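Local coordinates for putative alpha-N-acetylgalactosaminidase (Bacillus halodurans C-125, PDB 3CC1), which probably hydrolyses alpha-linked N-acetylgalactosamine residues from the ends of glycan chains, as a glycosidase of the alpha-galactosidase family, at residues E28-G33 with G281-D286; I114-P119 with L196-M201; S144-N149 with V183-A188; S168-Y173 with Q203-A208; E258-H263 with H268-G273. One frame throughout, in Å; residues are numbered along the deposited sequence.

Contact 1: residues E28-G33 with G281-D286; sequences EEEVLG and GIRSVD
Glu-30 and Arg-283 meet in an end-on, bidentate salt bridge, which ties the first turn of helix 28-41 to the irregular loop 281-286 within the TIM-barrel fold of the alpha-galactosidase family. The pairing illustrates how two torsional choices can bring two charged groups together edge to edge. On the helix, the glutamate sets CG anti to its carbonyl carbon (chi1 -72°) and then runs out extended toward the loop. The arginine arrives from the opposite direction, and a bend at chi3 (-52°) turns its guanidinium to present NH1 and NH2 together. The two flat groups are nearly coplanar, 14° apart. NH1 reaches OE2 of Glu-30 at 2.8 Å, and NH2 of Arg-283 reaches OE1 of Glu-30 at 2.9 Å; both bonds are nearly straight, lie in the guanidinium plane and use the syn lone pairs of the carboxylate. Two parallel bonds of this sort fix the rotation of each group against the other. The third guanidinium nitrogen, NE, is held by Ser-25 OG, while Tyr-22 packs against both partners. At the glutamate end, OE1 also accepts a hydrogen bond from the backbone N of Thr-27, just ahead of the helix.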
# COMPACT_ATOMS: atom_id res chain seq x y z
N GLU A 28 18.47 35.99 -20.06
CA GLU A 28 19.88 36.15 -19.72
C GLU A 28 20.09 37.09 -18.52
O GLU A 28 20.93 36.86 -17.66
CB GLU A 28 20.56 36.70 -20.97
CG GLU A 28 21.83 37.38 -20.86
CD GLU A 28 22.26 37.88 -22.26
OE1 GLU A 28 22.19 37.09 -23.21
OE2 GLU A 28 22.60 39.08 -22.40
N GLU A 29 19.30 38.15 -18.46
CA GLU A 29 19.34 39.08 -17.32
C GLU A 29 18.94 38.40 -16.02
O GLU A 29 19.56 38.64 -14.97
CB GLU A 29 18.44 40.29 -17.59
CG GLU A 29 18.42 41.34 -16.47
CD GLU A 29 17.43 40.98 -15.35
OE1 GLU A 29 16.38 40.33 -15.66
OE2 GLU A 29 17.69 41.38 -14.19
N GLU A 30 17.95 37.50 -16.09
CA GLU A 30 17.50 36.75 -14.92
C GLU A 30 18.58 35.77 -14.48
O GLU A 30 18.87 35.66 -13.28
CB GLU A 30 16.15 36.06 -15.16
CG GLU A 30 15.01 37.04 -15.20
CD GLU A 30 13.79 36.54 -15.97
OE1 GLU A 30 13.87 35.52 -16.66
OE2 GLU A 30 12.72 37.19 -15.86
N VAL A 31 19.20 35.08 -15.44
CA VAL A 31 20.32 34.17 -15.11
C VAL A 31 21.49 34.91 -14.45
O VAL A 31 22.01 34.47 -13.42
CB VAL A 31 20.81 33.42 -16.36
CG1 VAL A 31 22.06 32.58 -16.05
CG2 VAL A 31 19.67 32.58 -16.95
N LEU A 32 21.90 36.04 -15.02
CA LEU A 32 23.01 36.84 -14.46
C LEU A 32 22.68 37.43 -13.07
O LEU A 32 23.56 37.48 -12.20
CB LEU A 32 23.44 37.95 -15.42
CG LEU A 32 24.24 37.39 -16.62
CD1 LEU A 32 24.58 38.45 -17.67
CD2 LEU A 32 25.55 36.70 -16.07
N GLY A 33 21.45 37.89 -12.88
CA GLY A 33 21.02 38.38 -11.57
C GLY A 33 21.15 37.32 -10.50
O GLY A 33 21.65 37.56 -9.43
N GLY A 281 7.26 30.49 -9.22
CA GLY A 281 6.05 30.53 -10.01
C GLY A 281 5.84 31.82 -10.77
O GLY A 281 4.71 32.16 -11.13
N ILE A 282 6.93 32.56 -11.02
CA ILE A 282 6.84 33.89 -11.65
C ILE A 282 6.32 33.75 -13.09
O ILE A 282 5.38 34.44 -13.48
CB ILE A 282 8.17 34.67 -11.56
CG1 ILE A 282 8.54 34.85 -10.09
CG2 ILE A 282 8.08 36.06 -12.23
CD1 ILE A 282 9.91 35.43 -9.86
N ARG A 283 6.90 32.83 -13.85
CA ARG A 283 6.38 32.46 -15.15
C ARG A 283 6.47 30.94 -15.18
O ARG A 283 7.51 30.40 -15.45
CB ARG A 283 7.17 33.09 -16.30
CG ARG A 283 7.15 34.64 -16.32
CD ARG A 283 7.73 35.25 -17.58
NE ARG A 283 9.08 34.75 -17.89
CZ ARG A 283 10.22 35.26 -17.43
NH1 ARG A 283 10.20 36.28 -16.60
NH2 ARG A 283 11.38 34.73 -17.81
N SER A 284 5.37 30.29 -14.82
CA SER A 284 5.33 28.86 -14.48
C SER A 284 3.91 28.32 -14.63
O SER A 284 2.93 28.90 -14.11
CB SER A 284 5.79 28.64 -13.04
OG SER A 284 5.91 27.27 -12.75
N VAL A 285 3.79 27.19 -15.29
CA VAL A 285 2.48 26.60 -15.56
C VAL A 285 2.31 25.13 -15.05
O VAL A 285 1.26 24.54 -15.26
CB VAL A 285 2.13 26.67 -17.07
CG1 VAL A 285 1.98 28.15 -17.50
CG2 VAL A 285 3.17 25.95 -17.94
N ASP A 286 3.35 24.56 -14.44
CA ASP A 286 3.31 23.17 -14.00
C ASP A 286 3.24 23.00 -12.50
O ASP A 286 3.22 21.87 -11.99
CB ASP A 286 4.54 22.39 -14.50
CG ASP A 286 5.84 22.90 -13.92
OD1 ASP A 286 6.00 24.14 -13.93
OD2 ASP A 286 6.70 22.08 -13.50

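Contact 2: residues I114-P119 with L196-M201; sequences IMRGIP and LEEIKM
Arg-116 and Glu-198 form a buried salt bridge in which a single strong bond is surrounded by further partners on both charges. NH1 of Arg-116 donates to OE1 of Glu-198 at 2.8 Å, with the acceptor in the guanidinium plane and the donor on the syn side of the carboxylate. The planes stand 89° apart, so the second carboxylate oxygen cannot join in a two-nitrogen grip. It turns elsewhere: OE2 accepts from Tyr-166 OH and from the backbone N of Val-155, and lies 3.6 Å from CA of Gly-117. The aliphatic part of the arginine lies close to the carboxylate too, its CD 3.3 Å from OE1 of Glu-198. Each end nitrogen of the guanidinium has a further mate, NH1 in Ser-144 OG and NH2 in the carboxylate of Asp-185. A methionine in place of Arg-116 would probably leave two buried carboxylates, those of Glu-198 and Asp-185, without their common positive partner. The loop that carries Arg-116 and Gly-117 leaves the end of strand 109-115, which pairs with strand 180-184; helix 196-208 brings Glu-198 to it, with helix 162-175 and strand 152-155 supplying the donors to OE2.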
# COMPACT_ATOMS: atom_id res chain seq x y z
N ILE A 114 19.14 19.48 -21.37
CA ILE A 114 18.77 19.15 -22.72
C ILE A 114 17.74 18.01 -22.68
O ILE A 114 17.66 17.28 -21.70
CB ILE A 114 20.02 18.78 -23.54
CG1 ILE A 114 20.60 17.44 -23.10
CG2 ILE A 114 21.08 19.91 -23.44
CD1 ILE A 114 21.79 16.95 -23.92
N MSE A 115 16.98 17.87 -23.77
CA MSE A 115 16.11 16.75 -24.02
C MSE A 115 16.85 15.68 -24.82
O MSE A 115 17.67 15.98 -25.72
CB MSE A 115 14.90 17.19 -24.85
CG MSE A 115 14.07 18.26 -24.17
SE MSE A 115 13.02 17.58 -22.68
CE MSE A 115 12.02 16.18 -23.62
N ARG A 116 16.64 14.45 -24.42
CA ARG A 116 17.14 13.32 -25.16
C ARG A 116 16.72 13.41 -26.61
O ARG A 116 15.57 13.73 -26.91
CB ARG A 116 16.54 12.05 -24.58
CG ARG A 116 16.91 10.77 -25.31
CD ARG A 116 16.08 9.58 -24.81
NE ARG A 116 14.65 9.73 -25.07
CZ ARG A 116 14.02 9.20 -26.13
NH1 ARG A 116 14.69 8.52 -27.03
NH2 ARG A 116 12.73 9.38 -26.29
N GLY A 117 17.65 13.04 -27.49
CA GLY A 117 17.35 12.84 -28.92
C GLY A 117 17.84 13.93 -29.85
O GLY A 117 18.84 14.63 -29.61
N ILE A 118 17.11 14.06 -30.94
CA ILE A 118 17.45 14.96 -32.01
C ILE A 118 16.17 15.71 -32.39
O ILE A 118 15.10 15.14 -32.38
CB ILE A 118 17.99 14.16 -33.23
CG1 ILE A 118 18.48 15.10 -34.34
CG2 ILE A 118 16.93 13.17 -33.78
CD1 ILE A 118 19.29 14.39 -35.44
N PRO A 119 16.26 17.00 -32.72
CA PRO A 119 15.00 17.70 -32.87
C PRO A 119 14.18 17.18 -34.03
O PRO A 119 14.70 16.81 -35.05
CB PRO A 119 15.45 19.14 -33.16
CG PRO A 119 16.78 19.25 -32.47
CD PRO A 119 17.42 17.93 -32.73
N LEU A 196 18.79 2.71 -22.67
CA LEU A 196 20.14 2.37 -22.15
C LEU A 196 21.25 2.56 -23.17
O LEU A 196 22.33 3.05 -22.84
CB LEU A 196 20.17 0.93 -21.59
CG LEU A 196 19.12 0.65 -20.48
CD1 LEU A 196 19.26 -0.77 -19.91
CD2 LEU A 196 19.19 1.71 -19.37
N GLU A 197 21.00 2.17 -24.41
CA GLU A 197 22.03 2.32 -25.46
C GLU A 197 22.23 3.78 -25.87
O GLU A 197 23.34 4.18 -26.20
CB GLU A 197 21.70 1.46 -26.68
CG GLU A 197 21.82 -0.04 -26.42
CD GLU A 197 23.23 -0.43 -25.91
OE1 GLU A 197 24.25 0.14 -26.40
OE2 GLU A 197 23.33 -1.29 -25.01
N GLU A 198 21.16 4.57 -25.83
CA GLU A 198 21.24 5.99 -26.12
C GLU A 198 22.03 6.68 -25.01
O GLU A 198 22.86 7.55 -25.28
CB GLU A 198 19.84 6.59 -26.29
CG GLU A 198 19.84 7.91 -27.01
CD GLU A 198 18.46 8.42 -27.49
OE1 GLU A 198 17.41 7.81 -27.19
OE2 GLU A 198 18.46 9.47 -28.18
N ILE A 199 21.82 6.24 -23.76
CA ILE A 199 22.64 6.73 -22.62
C ILE A 199 24.12 6.47 -22.82
O ILE A 199 24.94 7.33 -22.53
CB ILE A 199 22.21 6.11 -21.24
CG1 ILE A 199 20.85 6.70 -20.79
CG2 ILE A 199 23.32 6.33 -20.16
CD1 ILE A 199 20.16 5.82 -19.75
N LYS A 200 24.47 5.29 -23.28
CA LYS A 200 25.88 4.95 -23.47
C LYS A 200 26.52 5.91 -24.48
O LYS A 200 27.67 6.35 -24.30
CB LYS A 200 26.06 3.50 -23.90
CG LYS A 200 25.57 2.44 -22.88
CD LYS A 200 25.92 1.03 -23.40
CE LYS A 200 25.34 -0.13 -22.58
NZ LYS A 200 26.03 -1.44 -22.95
N MSE A 201 25.78 6.29 -25.53
CA MSE A 201 26.31 7.24 -26.53
C MSE A 201 26.54 8.62 -25.92
O MSE A 201 27.54 9.26 -26.22
CB MSE A 201 25.36 7.38 -27.72
CG MSE A 201 25.35 6.16 -28.60
SE MSE A 201 24.40 6.42 -30.28
CE MSE A 201 22.71 7.10 -29.64

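Contact 3: residues S144-N149 with V183-A188; sequences SICPWN and VDDIAA. With SO4 (sulfate ion), chain C; IMD (imidazole), chain G.
Trp-148 brings the far edge of its indole against the backbone and side chains of Asp-184 and Asp-185, and its course shows how one large ring can border a polar pocket. From CB, the chain turns into the crowded position between backbone N and carbonyl carbon (chi1 44°), which folds the ring back over its own beta turn. There the sulfur of Cys-146 sits 3.3 Å above the ring plane, over the centre, while also accepting a hydrogen bond from the backbone N of Trp-148. Further out, NE1 gives a weak hydrogen bond to a water that donates to OD1 of Asp-185 and to the sulfate. CZ2 then comes 3.8 Å from the backbone N of Asp-185, which lies near the ring plane. At the tip, CH2 touches CB of Asp-184 at 4.1 Å. Arg-190 of the second subunit makes a cation-pi contact with the indole and also bonds the sulfate. Beneath Trp-148, CB of Cys-146 approaches OD2 of Asp-185 at 3.3 Å, an oxygen whose salt-bridge partner is Arg-116. The sulfate, probably from the crystallisation liquor, is gripped by three successive backbone N-H groups, beginning with Asp-185 N to O2 at 2.8 Å, then Ile-186 and Ala-187 to O3. This is consistent with an anion-binding nest, placed just after strand 180-184 at the C-terminal end of the parallel strands, where TIM barrels carry their active sites.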
# COMPACT_ATOMS: atom_id res chain seq x y z
N SER A 144 10.24 6.74 -31.40
CA SER A 144 10.68 7.06 -30.04
C SER A 144 10.38 8.53 -29.77
O SER A 144 11.04 9.43 -30.28
CB SER A 144 12.17 6.80 -29.87
OG SER A 144 12.60 7.11 -28.57
N ILE A 145 9.31 8.80 -29.04
CA ILE A 145 8.96 10.16 -28.75
C ILE A 145 8.86 10.36 -27.24
O ILE A 145 8.88 9.40 -26.50
CB ILE A 145 7.63 10.55 -29.40
CG1 ILE A 145 6.55 9.69 -28.86
CG2 ILE A 145 7.66 10.37 -30.94
CD1 ILE A 145 5.37 10.43 -28.64
N CYS A 146 8.73 11.60 -26.82
CA CYS A 146 8.59 11.92 -25.43
C CYS A 146 7.14 12.30 -25.25
O CYS A 146 6.64 13.13 -25.99
CB CYS A 146 9.47 13.09 -25.04
SG CYS A 146 9.13 13.69 -23.36
N PRO A 147 6.43 11.64 -24.29
CA PRO A 147 5.01 11.91 -24.23
C PRO A 147 4.64 13.25 -23.66
O PRO A 147 3.53 13.64 -23.81
CB PRO A 147 4.48 10.79 -23.32
CG PRO A 147 5.60 10.31 -22.60
CD PRO A 147 6.79 10.49 -23.46
N TRP A 148 5.58 13.98 -23.07
CA TRP A 148 5.24 15.25 -22.41
C TRP A 148 5.83 16.48 -23.12
O TRP A 148 5.66 17.62 -22.66
CB TRP A 148 5.64 15.21 -20.94
CG TRP A 148 6.97 14.65 -20.60
CD1 TRP A 148 7.24 13.36 -20.24
CD2 TRP A 148 8.21 15.36 -20.50
NE1 TRP A 148 8.56 13.21 -19.96
CE2 TRP A 148 9.19 14.42 -20.11
CE3 TRP A 148 8.59 16.67 -20.74
CZ2 TRP A 148 10.53 14.76 -19.93
CZ3 TRP A 148 9.94 17.02 -20.55
CH2 TRP A 148 10.88 16.07 -20.14
N ASN A 149 6.46 16.23 -24.26
CA ASN A 149 7.14 17.27 -25.02
C ASN A 149 7.48 16.88 -26.46
O ASN A 149 8.19 15.90 -26.70
CB ASN A 149 8.42 17.64 -24.28
CG ASN A 149 9.32 18.53 -25.09
OD1 ASN A 149 10.04 18.06 -25.99
ND2 ASN A 149 9.31 19.83 -24.77
N VAL A 183 20.34 15.52 -18.72
CA VAL A 183 19.51 15.03 -19.82
C VAL A 183 18.15 14.63 -19.24
O VAL A 183 18.04 13.78 -18.33
CB VAL A 183 20.18 13.88 -20.57
CG1 VAL A 183 19.40 13.51 -21.85
CG2 VAL A 183 21.66 14.21 -20.83
N ASP A 184 17.10 15.29 -19.76
CA ASP A 184 15.71 14.94 -19.46
C ASP A 184 15.14 13.98 -20.52
O ASP A 184 15.69 13.81 -21.62
CB ASP A 184 14.90 16.23 -19.32
CG ASP A 184 15.36 17.10 -18.08
OD1 ASP A 184 15.66 16.53 -17.00
OD2 ASP A 184 15.39 18.33 -18.16
N ASP A 185 14.04 13.31 -20.15
CA ASP A 185 13.42 12.26 -21.00
C ASP A 185 14.36 11.10 -21.27
O ASP A 185 14.33 10.49 -22.33
CB ASP A 185 12.98 12.78 -22.35
CG ASP A 185 12.14 11.75 -23.14
OD1 ASP A 185 11.34 11.04 -22.48
OD2 ASP A 185 12.30 11.61 -24.38
N ILE A 186 15.19 10.81 -20.29
CA ILE A 186 16.21 9.80 -20.42
C ILE A 186 15.87 8.58 -19.58
O ILE A 186 16.37 7.50 -19.87
CB ILE A 186 17.63 10.38 -20.08
CG1 ILE A 186 18.71 9.51 -20.73
CG2 ILE A 186 17.82 10.56 -18.56
CD1 ILE A 186 18.61 9.41 -22.30
N ALA A 187 15.01 8.74 -18.58
CA ALA A 187 14.37 7.60 -17.96
C ALA A 187 13.21 7.12 -18.91
O ALA A 187 12.83 7.81 -19.88
CB ALA A 187 13.84 7.95 -16.51
N ALA A 188 12.67 5.94 -18.65
CA ALA A 188 11.48 5.47 -19.38
C ALA A 188 10.26 6.30 -18.94
O ALA A 188 9.93 6.35 -17.76
CB ALA A 188 11.24 3.98 -19.11
S SO4 C . 13.23 11.93 -16.99
O1 SO4 C . 12.31 10.92 -17.52
O2 SO4 C . 13.00 13.27 -17.58
O3 SO4 C . 14.57 11.51 -17.41
O4 SO4 C . 13.15 12.01 -15.54
N1 IMD G . 10.64 18.99 -16.11
C2 IMD G . 11.77 18.71 -16.80
N3 IMD G . 12.62 19.76 -16.64
C4 IMD G . 12.02 20.68 -15.87
C5 IMD G . 10.77 20.19 -15.53
O HOH W 1 10.59 10.50 -19.78

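Contact 4: residues S168-Y173 with Q203-A208; sequences SLFELY and QRAIQA
This is apolar helix-to-helix packing on the outside of the barrel, with Phe-170 of helix 162-175 laid against Ala-205 and Ile-206 of helix 196-208. The two backbones come close, 5.6 Å between the CA atoms of Phe-170 and Ile-206, which is consistent with the small Ala-205 lying beside the point of approach. The phenyl ring leaves its helix with CG anti to the carbonyl carbon (chi1 -74°), and this swings it across to the neighbouring helix. Ile-206 then lies over one face: its CB stands 4.1 Å from the centroid of the Phe-170 ring, 25° off the normal, a CH-pi contact displaced toward the rim. The longer branch of the isoleucine continues along the same side, with CG1 3.7 Å from CD1 of Phe-170 and CD1 3.8 Å from CE1 of Phe-170. The methyl of Ala-205 comes in obliquely on the same side of the ring plane, CB lying 3.6 Å from CD2 of Phe-170. On the opposite face, CD2 of Tyr-173, one turn along the same helix, is 4.0 Å above the phenyl plane, so the ring is sandwiched between its own helix and the next. Beyond the pair, Ala-205 also packs on Gln-163, Tyr-166 and Asn-167 of helix 162-175, Ile-206 rests on Leu-215 of strand 214-216, and Tyr-173 reaches Ile-112 and Ile-114 of strand 109-115.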
# COMPACT_ATOMS: atom_id res chain seq x y z
N SER A 168 28.75 15.70 -31.60
CA SER A 168 28.62 17.07 -32.10
C SER A 168 27.92 17.98 -31.09
O SER A 168 28.21 19.16 -31.03
CB SER A 168 27.89 17.13 -33.46
OG SER A 168 26.46 17.09 -33.36
N LEU A 169 27.00 17.44 -30.29
CA LEU A 169 26.28 18.31 -29.30
C LEU A 169 27.24 18.69 -28.18
O LEU A 169 27.33 19.85 -27.77
CB LEU A 169 25.07 17.58 -28.70
CG LEU A 169 23.90 17.21 -29.62
CD1 LEU A 169 22.76 16.74 -28.73
CD2 LEU A 169 23.48 18.40 -30.49
N PHE A 170 27.97 17.70 -27.69
CA PHE A 170 28.89 17.93 -26.57
C PHE A 170 30.12 18.74 -26.98
O PHE A 170 30.64 19.52 -26.18
CB PHE A 170 29.20 16.64 -25.84
CG PHE A 170 28.03 16.18 -24.99
CD1 PHE A 170 27.84 16.72 -23.73
CD2 PHE A 170 27.06 15.34 -25.52
CE1 PHE A 170 26.73 16.37 -22.97
CE2 PHE A 170 25.93 14.99 -24.78
CZ PHE A 170 25.76 15.51 -23.50
N GLU A 171 30.51 18.66 -28.24
CA GLU A 171 31.49 19.62 -28.78
C GLU A 171 30.97 21.03 -28.74
O GLU A 171 31.67 21.96 -28.34
CB GLU A 171 31.88 19.26 -30.21
CG GLU A 171 32.80 18.06 -30.31
CD GLU A 171 32.89 17.49 -31.75
OE1 GLU A 171 32.46 18.20 -32.72
OE2 GLU A 171 33.39 16.33 -31.90
N LEU A 172 29.72 21.22 -29.15
CA LEU A 172 29.09 22.53 -29.09
C LEU A 172 29.04 23.08 -27.66
O LEU A 172 29.39 24.24 -27.38
CB LEU A 172 27.69 22.48 -29.71
CG LEU A 172 26.96 23.81 -29.89
CD1 LEU A 172 27.80 24.84 -30.71
CD2 LEU A 172 25.60 23.50 -30.55
N TYR A 173 28.62 22.23 -26.73
CA TYR A 173 28.49 22.63 -25.34
C TYR A 173 29.87 22.95 -24.76
O TYR A 173 30.02 23.89 -23.97
CB TYR A 173 27.73 21.57 -24.51
CG TYR A 173 26.37 21.22 -25.06
CD1 TYR A 173 25.65 22.14 -25.81
CD2 TYR A 173 25.81 19.97 -24.85
CE1 TYR A 173 24.41 21.82 -26.35
CE2 TYR A 173 24.56 19.62 -25.41
CZ TYR A 173 23.87 20.54 -26.14
OH TYR A 173 22.63 20.27 -26.67
N GLN A 203 27.16 9.26 -22.92
CA GLN A 203 28.28 9.15 -22.00
C GLN A 203 29.61 9.21 -22.73
O GLN A 203 30.55 9.91 -22.33
CB GLN A 203 28.15 7.90 -21.14
CG GLN A 203 27.07 8.02 -20.07
CD GLN A 203 26.82 6.71 -19.33
OE1 GLN A 203 26.95 5.63 -19.91
NE2 GLN A 203 26.48 6.80 -18.05
N ARG A 204 29.67 8.51 -23.85
CA ARG A 204 30.85 8.52 -24.69
C ARG A 204 31.13 9.89 -25.29
O ARG A 204 32.28 10.30 -25.41
CB ARG A 204 30.72 7.48 -25.80
CG ARG A 204 30.84 6.10 -25.27
CD ARG A 204 31.08 5.10 -26.37
NE ARG A 204 29.82 4.74 -27.00
CZ ARG A 204 29.14 3.64 -26.71
NH1 ARG A 204 29.59 2.80 -25.79
NH2 ARG A 204 27.99 3.40 -27.33
N ALA A 205 30.05 10.59 -25.66
CA ALA A 205 30.13 11.92 -26.27
C ALA A 205 30.66 12.94 -25.29
O ALA A 205 31.58 13.69 -25.60
CB ALA A 205 28.74 12.37 -26.81
N ILE A 206 30.11 12.96 -24.08
CA ILE A 206 30.59 13.92 -23.09
C ILE A 206 32.05 13.62 -22.74
O ILE A 206 32.87 14.51 -22.52
CB ILE A 206 29.66 13.99 -21.85
CG1 ILE A 206 29.93 15.26 -21.07
CG2 ILE A 206 29.82 12.77 -20.93
CD1 ILE A 206 28.90 15.55 -20.01
N GLN A 207 32.40 12.35 -22.74
CA GLN A 207 33.76 11.95 -22.40
C GLN A 207 34.74 12.35 -23.50
O GLN A 207 35.90 12.59 -23.23
CB GLN A 207 33.86 10.44 -22.12
CG GLN A 207 33.48 10.06 -20.66
N ALA A 208 34.27 12.45 -24.73
CA ALA A 208 35.16 12.76 -25.85
C ALA A 208 35.21 14.26 -26.19
O ALA A 208 35.93 14.66 -27.08
CB ALA A 208 34.74 11.98 -27.07

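Contact 5: residues E258-H263 with H268-G273; sequences EVWEKH and HWPDCG. Unlike the reference sequence in segment 268-273: Gly-273 (reference Asp).
Helix 247-262 ends by laying a tryptophan on the loop that follows it, and the core of the contact is a CH-pi stack between Trp-260 and Pro-270. The indole is carried there by a CG set anti to the backbone N (chi1 -169°). Over one face of its six-membered ring, CB of Pro-270 stands 3.5 Å from the centroid of Trp-260 and only 3° off the normal, the methylene almost squarely above. The rest of the pyrrolidine follows toward the rim, with CD 3.7 Å from CH2 of Trp-260. At the ring edge, near its plane, the carbonyl O of His-268 approaches CH2 of Trp-260 at 3.3 Å. The polar corner of the indole looks elsewhere, NE1 donating to the carbonyl O of Pro-219. With Trp-260 cut back to an alanine, the Pro-219 carbonyl is likely to lose its N-H donor and Pro-270 the aromatic surface beneath it. Pro-270 packs in addition on Pro-221. OD1 of Asp-271 accepts from the backbone N of Gly-273 at 3.1 Å. That bond closes an Asx turn; the backbone angles of Gly-273 would press a CB against the carbonyl O before it, which calls for glycine, though the reference sequence has aspartate. Overall, a tryptophan-proline CH-pi stack joins the last turn of a barrel helix to its following loop, and the Asx turn lies further along toward strand 279-280.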
# COMPACT_ATOMS: atom_id res chain seq x y z
N GLU A 258 13.10 5.84 0.70
CA GLU A 258 13.31 4.54 1.32
C GLU A 258 13.41 3.47 0.27
O GLU A 258 14.32 2.67 0.32
CB GLU A 258 12.20 4.13 2.28
CG GLU A 258 12.05 5.04 3.48
CD GLU A 258 10.60 4.97 4.09
OE1 GLU A 258 10.05 3.83 4.09
OE2 GLU A 258 10.07 6.01 4.54
N VAL A 259 12.50 3.49 -0.71
CA VAL A 259 12.51 2.49 -1.78
C VAL A 259 13.81 2.59 -2.64
O VAL A 259 14.44 1.60 -2.99
CB VAL A 259 11.22 2.63 -2.67
CG1 VAL A 259 11.31 1.79 -3.91
CG2 VAL A 259 9.97 2.26 -1.84
N TRP A 260 14.21 3.80 -2.96
CA TRP A 260 15.39 4.06 -3.75
C TRP A 260 16.66 3.48 -3.10
O TRP A 260 17.54 2.91 -3.77
CB TRP A 260 15.53 5.58 -3.90
CG TRP A 260 16.53 5.99 -4.89
CD1 TRP A 260 16.32 6.25 -6.23
CD2 TRP A 260 17.92 6.17 -4.65
NE1 TRP A 260 17.53 6.58 -6.82
CE2 TRP A 260 18.52 6.54 -5.88
CE3 TRP A 260 18.72 6.08 -3.51
CZ2 TRP A 260 19.89 6.82 -5.99
CZ3 TRP A 260 20.09 6.33 -3.63
CH2 TRP A 260 20.66 6.68 -4.87
N GLU A 261 16.74 3.63 -1.78
CA GLU A 261 17.92 3.19 -1.05
C GLU A 261 18.05 1.67 -1.00
O GLU A 261 19.13 1.16 -0.80
CB GLU A 261 17.94 3.71 0.38
CG GLU A 261 18.08 5.16 0.57
CD GLU A 261 19.43 5.72 0.15
OE1 GLU A 261 20.34 4.96 -0.33
OE2 GLU A 261 19.57 6.97 0.29
N LYS A 262 16.94 0.97 -1.22
CA LYS A 262 16.89 -0.50 -1.15
C LYS A 262 17.19 -1.13 -2.51
O LYS A 262 17.34 -2.33 -2.63
CB LYS A 262 15.52 -0.98 -0.62
N HIS A 263 17.27 -0.29 -3.54
CA HIS A 263 17.69 -0.75 -4.86
C HIS A 263 19.19 -0.88 -4.96
O HIS A 263 19.95 -0.25 -4.20
CB HIS A 263 17.19 0.18 -5.96
CG HIS A 263 15.74 -0.01 -6.28
ND1 HIS A 263 14.75 0.81 -5.78
CD2 HIS A 263 15.11 -0.92 -7.06
CE1 HIS A 263 13.58 0.40 -6.22
NE2 HIS A 263 13.77 -0.64 -7.00
N HIS A 268 24.76 6.69 -8.45
CA HIS A 268 24.52 8.12 -8.58
C HIS A 268 23.82 8.63 -7.36
O HIS A 268 23.29 7.86 -6.57
CB HIS A 268 23.73 8.42 -9.86
CG HIS A 268 24.52 8.18 -11.12
ND1 HIS A 268 24.32 7.08 -11.93
CD2 HIS A 268 25.56 8.86 -11.65
CE1 HIS A 268 25.19 7.11 -12.92
NE2 HIS A 268 25.96 8.18 -12.78
N TRP A 269 23.86 9.93 -7.16
CA TRP A 269 23.15 10.54 -6.01
C TRP A 269 21.69 10.37 -6.28
O TRP A 269 21.29 10.39 -7.44
CB TRP A 269 23.38 12.06 -5.88
CG TRP A 269 24.75 12.50 -6.04
CD1 TRP A 269 25.28 13.25 -7.08
CD2 TRP A 269 25.79 12.24 -5.16
NE1 TRP A 269 26.61 13.45 -6.87
CE2 TRP A 269 26.95 12.84 -5.70
CE3 TRP A 269 25.87 11.56 -3.96
CZ2 TRP A 269 28.16 12.77 -5.07
CZ3 TRP A 269 27.07 11.51 -3.35
CH2 TRP A 269 28.19 12.10 -3.90
N PRO A 270 20.88 10.29 -5.22
CA PRO A 270 19.44 10.40 -5.39
C PRO A 270 19.03 11.86 -5.59
O PRO A 270 19.31 12.73 -4.73
CB PRO A 270 18.89 9.86 -4.07
CG PRO A 270 20.00 10.26 -3.05
CD PRO A 270 21.28 10.15 -3.80
N ASP A 271 18.32 12.10 -6.67
CA ASP A 271 17.75 13.39 -6.91
C ASP A 271 16.33 13.48 -6.39
O ASP A 271 15.42 12.89 -6.96
CB ASP A 271 17.78 13.70 -8.41
CG ASP A 271 17.41 15.17 -8.70
OD1 ASP A 271 17.20 15.97 -7.73
OD2 ASP A 271 17.33 15.53 -9.90
N CYS A 272 16.15 14.27 -5.32
CA CYS A 272 14.86 14.40 -4.65
C CYS A 272 14.01 15.52 -5.22
O CYS A 272 12.83 15.64 -4.94
CB CYS A 272 15.05 14.61 -3.15
SG CYS A 272 15.74 13.13 -2.37
N GLY A 273 14.64 16.34 -6.06
CA GLY A 273 13.97 17.42 -6.69
C GLY A 273 14.56 18.79 -6.40
O GLY A 273 15.27 19.02 -5.42

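From the N terminus, helix 28-41 opens the loop that contact 1 closes last, some 250 residues on, and contacts 2 to 5 nest inside it. Contact 2 joins the end of strand 109-115 to helix 196-208, and contact 3 lies within the span it closes; the two touch through neighbouring strands. Contact 4 starts on helix 162-175 and shares helix 196-208 with contact 2, so its segments alternate with those of both contacts 2 and 3. Contact 5 follows in series as a short local closure. Contacts 2 to 4 gather strands 109-115 and 180-184 and helices 162-175 and 196-208 on one side of the barrel, whereas contact 1 unites its early and late parts.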